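Local coordinates for gliding motility protein MglB (PDB 6IZW), which probably acts as a molecular adaptor and guanine nucleotide exchange factor of the Roadblock/LC7 family in gliding motility, at residues B[35-40]-B[96-101]. The protein carries 1 engineered substitution. Sequence-based numbering, arbitrary orientation.
With SO4 (sulfate ion), chain H.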
ATOM      1  N   ASP B  35       4.352   8.411   7.474  1.00 52.67           N
ATOM      2  CA  ASP B  35       3.180   9.084   6.943  1.00 55.47           C
ATOM      3  C   ASP B  35       2.216   8.068   6.327  1.00 50.72           C
ATOM      4  O   ASP B  35       2.611   6.985   5.885  1.00 47.20           O
ATOM      5  CB  ASP B  35       3.615  10.111   5.891  1.00 52.93           C
ATOM      6  CG  ASP B  35       2.514  11.077   5.525  1.00 59.14           C
ATOM      7  OD1 ASP B  35       1.495  10.652   4.928  1.00 59.20           O
ATOM      8  OD2 ASP B  35       2.677  12.279   5.829  1.00 71.70           O
ATOM      9  N   LYS B  36       0.939   8.440   6.278  1.00 47.61           N
ATOM     10  CA  LYS B  36      -0.053   7.559   5.683  1.00 50.07           C
ATOM     11  C   LYS B  36       0.251   7.278   4.213  1.00 57.38           C
ATOM     12  O   LYS B  36      -0.015   6.172   3.722  1.00 48.57           O
ATOM     13  CB  LYS B  36      -1.448   8.165   5.845  1.00 54.83           C
ATOM     14  CG  LYS B  36      -2.162   7.700   7.116  1.00 52.76           C
ATOM     15  CD  LYS B  36      -3.587   8.226   7.178  1.00 61.18           C
ATOM     16  CE  LYS B  36      -4.167   8.028   8.581  1.00 64.64           C
ATOM     17  NZ  LYS B  36      -5.607   8.378   8.633  1.00 67.74           N
ATOM     18  N   ASN B  37       0.827   8.245   3.500  1.00 48.53           N
ATOM     19  CA  ASN B  37       1.081   8.056   2.083  1.00 46.58           C
ATOM     20  C   ASN B  37       2.277   7.156   1.824  1.00 42.72           C
ATOM     21  O   ASN B  37       2.584   6.903   0.658  1.00 45.28           O
ATOM     22  CB  ASN B  37       1.267   9.410   1.380  1.00 47.77           C
ATOM     23  CG  ASN B  37       2.484  10.202   1.889  1.00 45.38           C
ATOM     24  OD1 ASN B  37       3.505   9.641   2.313  1.00 48.49           O
ATOM     25  ND2 ASN B  37       2.374  11.521   1.830  1.00 56.80           N
ATOM     26  N   GLY B  38       2.954   6.684   2.872  1.00 44.74           N
ATOM     27  CA  GLY B  38       4.078   5.777   2.752  1.00 39.58           C
ATOM     28  C   GLY B  38       5.416   6.374   3.136  1.00 44.93           C
ATOM     29  O   GLY B  38       6.393   5.624   3.260  1.00 41.24           O
ATOM     30  N   GLN B  39       5.504   7.691   3.310  1.00 44.36           N
ATOM     31  CA  GLN B  39       6.789   8.352   3.525  1.00 47.60           C
ATOM     32  C   GLN B  39       7.311   8.125   4.950  1.00 49.37           C
ATOM     33  O   GLN B  39       6.668   8.519   5.930  1.00 50.17           O
ATOM     34  CB  GLN B  39       6.653   9.848   3.246  1.00 46.43           C
ATOM     35  CG  GLN B  39       7.885  10.659   3.649  1.00 42.61           C
ATOM     36  CD  GLN B  39       9.112  10.264   2.850  1.00 44.51           C
ATOM     37  OE1 GLN B  39       9.049  10.150   1.631  1.00 51.27           O
ATOM     38  NE2 GLN B  39      10.223  10.008   3.537  1.00 48.55           N
ATOM     39  N   LEU B  40       8.487   7.510   5.058  1.00 48.39           N
ATOM     40  CA  LEU B  40       9.146   7.306   6.343  1.00 51.68           C
ATOM     41  C   LEU B  40       9.641   8.639   6.898  1.00 60.13           C
ATOM     42  O   LEU B  40      10.387   9.360   6.225  1.00 57.74           O
ATOM     43  CB  LEU B  40      10.313   6.335   6.181  1.00 49.62           C
ATOM     44  CG  LEU B  40      11.233   6.151   7.390  1.00 56.76           C
ATOM     45  CD1 LEU B  40      10.441   5.616   8.568  1.00 57.99           C
ATOM     46  CD2 LEU B  40      12.392   5.209   7.070  1.00 52.42           C
ATOM     47  N   GLY B  96      -2.467  11.364  15.115  1.00 69.49           N
ATOM     48  CA  GLY B  96      -2.920  12.529  14.386  1.00 65.92           C
ATOM     49  C   GLY B  96      -3.705  12.151  13.154  1.00 69.40           C
ATOM     50  O   GLY B  96      -4.330  11.089  13.112  1.00 76.83           O
ATOM     51  N   SER B  97      -3.671  12.996  12.131  1.00 75.14           N
ATOM     52  CA  SER B  97      -4.452  12.739  10.931  1.00 76.24           C
ATOM     53  C   SER B  97      -3.639  12.177   9.764  1.00 73.53           C
ATOM     54  O   SER B  97      -4.237  11.735   8.781  1.00 72.67           O
ATOM     55  CB  SER B  97      -5.170  14.023  10.493  1.00 70.20           C
ATOM     56  OG  SER B  97      -5.537  13.974   9.125  1.00 81.06           O
ATOM     57  N   ARG B  98      -2.308  12.181   9.816  1.00 73.12           N
ATOM     58  CA  ARG B  98      -1.561  11.632   8.691  1.00 68.95           C
ATOM     59  C   ARG B  98      -0.338  10.826   9.102  1.00 65.32           C
ATOM     60  O   ARG B  98       0.460  10.466   8.232  1.00 69.73           O
ATOM     61  CB  ARG B  98      -1.159  12.755   7.693  1.00 72.23           C
ATOM     62  CG  ARG B  98      -0.178  13.831   8.243  1.00 76.77           C
ATOM     63  CD  ARG B  98       0.182  14.964   7.191  1.00 84.67           C
ATOM     64  NE  ARG B  98       1.134  14.607   6.116  1.00 83.37           N
ATOM     65  CZ  ARG B  98       0.839  14.489   4.807  1.00 83.61           C
ATOM     66  NH1 ARG B  98      -0.399  14.701   4.340  1.00 84.31           N
ATOM     67  NH2 ARG B  98       1.826  14.155   3.954  1.00 80.80           N
ATOM     68  N   VAL B  99      -0.198  10.463  10.373  1.00 61.93           N
ATOM     69  CA  VAL B  99       1.016   9.825  10.853  1.00 58.33           C
ATOM     70  C   VAL B  99       0.652   8.497  11.499  1.00 59.73           C
ATOM     71  O   VAL B  99      -0.490   8.264  11.893  1.00 65.27           O
ATOM     72  CB  VAL B  99       1.767  10.741  11.836  1.00 65.46           C
ATOM     73  CG1 VAL B  99       3.177  10.282  12.021  1.00 62.05           C
ATOM     74  CG2 VAL B  99       1.754  12.158  11.313  1.00 66.56           C
ATOM     75  N   VAL B 100       1.642   7.610  11.577  1.00 53.56           N
ATOM     76  CA  VAL B 100       1.484   6.281  12.150  1.00 56.63           C
ATOM     77  C   VAL B 100       2.762   5.964  12.907  1.00 61.17           C
ATOM     78  O   VAL B 100       3.851   6.014  12.326  1.00 61.96           O
ATOM     79  CB  VAL B 100       1.233   5.200  11.079  1.00 55.39           C
ATOM     80  CG1 VAL B 100       1.224   3.808  11.702  1.00 51.75           C
ATOM     81  CG2 VAL B 100      -0.049   5.466  10.318  1.00 56.10           C
ATOM     82  N   LEU B 101       2.646   5.628  14.192  1.00 62.93           N
ATOM     83  CA  LEU B 101       3.814   5.199  14.951  1.00 66.26           C
ATOM     84  C   LEU B 101       3.795   3.688  15.074  1.00 61.07           C
ATOM     85  O   LEU B 101       2.745   3.088  15.290  1.00 68.31           O
ATOM     86  CB  LEU B 101       3.876   5.838  16.341  1.00 70.64           C
ATOM     87  CG  LEU B 101       5.294   6.045  16.910  1.00 71.82           C
ATOM     88  CD1 LEU B 101       5.220   6.938  18.128  1.00 79.17           C
ATOM     89  CD2 LEU B 101       6.048   4.754  17.260  1.00 69.21           C
TER
HETATM   90  S   SO4 H 201      -0.657  14.456   1.646  1.00106.42           S
HETATM   91  O1  SO4 H 201       0.692  14.369   1.107  1.00 84.73           O
HETATM   92  O2  SO4 H 201      -0.532  14.836   3.055  1.00 98.57           O
HETATM   93  O3  SO4 H 201      -1.344  13.188   1.514  1.00 79.41           O
HETATM   94  O4  SO4 H 201      -1.368  15.481   0.864  1.00 84.05           O
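The carbonyl oxygen of Arg98 is approached by two groups of segment 35-40: Lys36 N donates a hydrogen bond to Arg98 O at 2.9 Å, with its donor above the carbonyl plane, and Asp35 CA adds a CA-H...O contact to the same oxygen. They lie where strand 28-35 meets strand 99-106 in the antiparallel sheet of the Roadblock/LC7 fold, with Asp35 and Val99 forming a non-hydrogen-bonded pair.

Beyond this pair the first strand enters a type I beta turn, Asp35 to Gly38, leading to strand 40-45. Asp35 braces it with an Asx turn: CG sits anti to the backbone N (chi1 -166°), and OD1 receives Asn37 N at 2.9 Å through its anti lone pair, almost straight at 174°. The other oxygen reaches the side chain of Arg98, the residue just before strand 99-106. Asp35 OD2 lies 2.8 Å from both Arg98 NE and Arg98 NH2, out of the guanidinium plane, while OD1 stands over one face toward the rim; the carboxylate and guanidinium planes are 68° apart. Replacing Asp35 by an alanine would probably leave this guanidinium without the carboxylate beside it and Asn37 N without its side-chain acceptor, making the turn less firmly held.

Asn37 repeats the device, its OD1 accepting Gln39 N at 3.0 Å in a second Asx turn. The extended chain of Lys36 runs past Ser97 O to a salt bridge with Glu77.

A sulfate, probably from the crystallisation liquor, is modelled implausibly close to the guanidinium, so its bonds here are doubtful. One carboxylate thus shapes the turn through OD1 and, through OD2, probably partly balances the charge of Arg98.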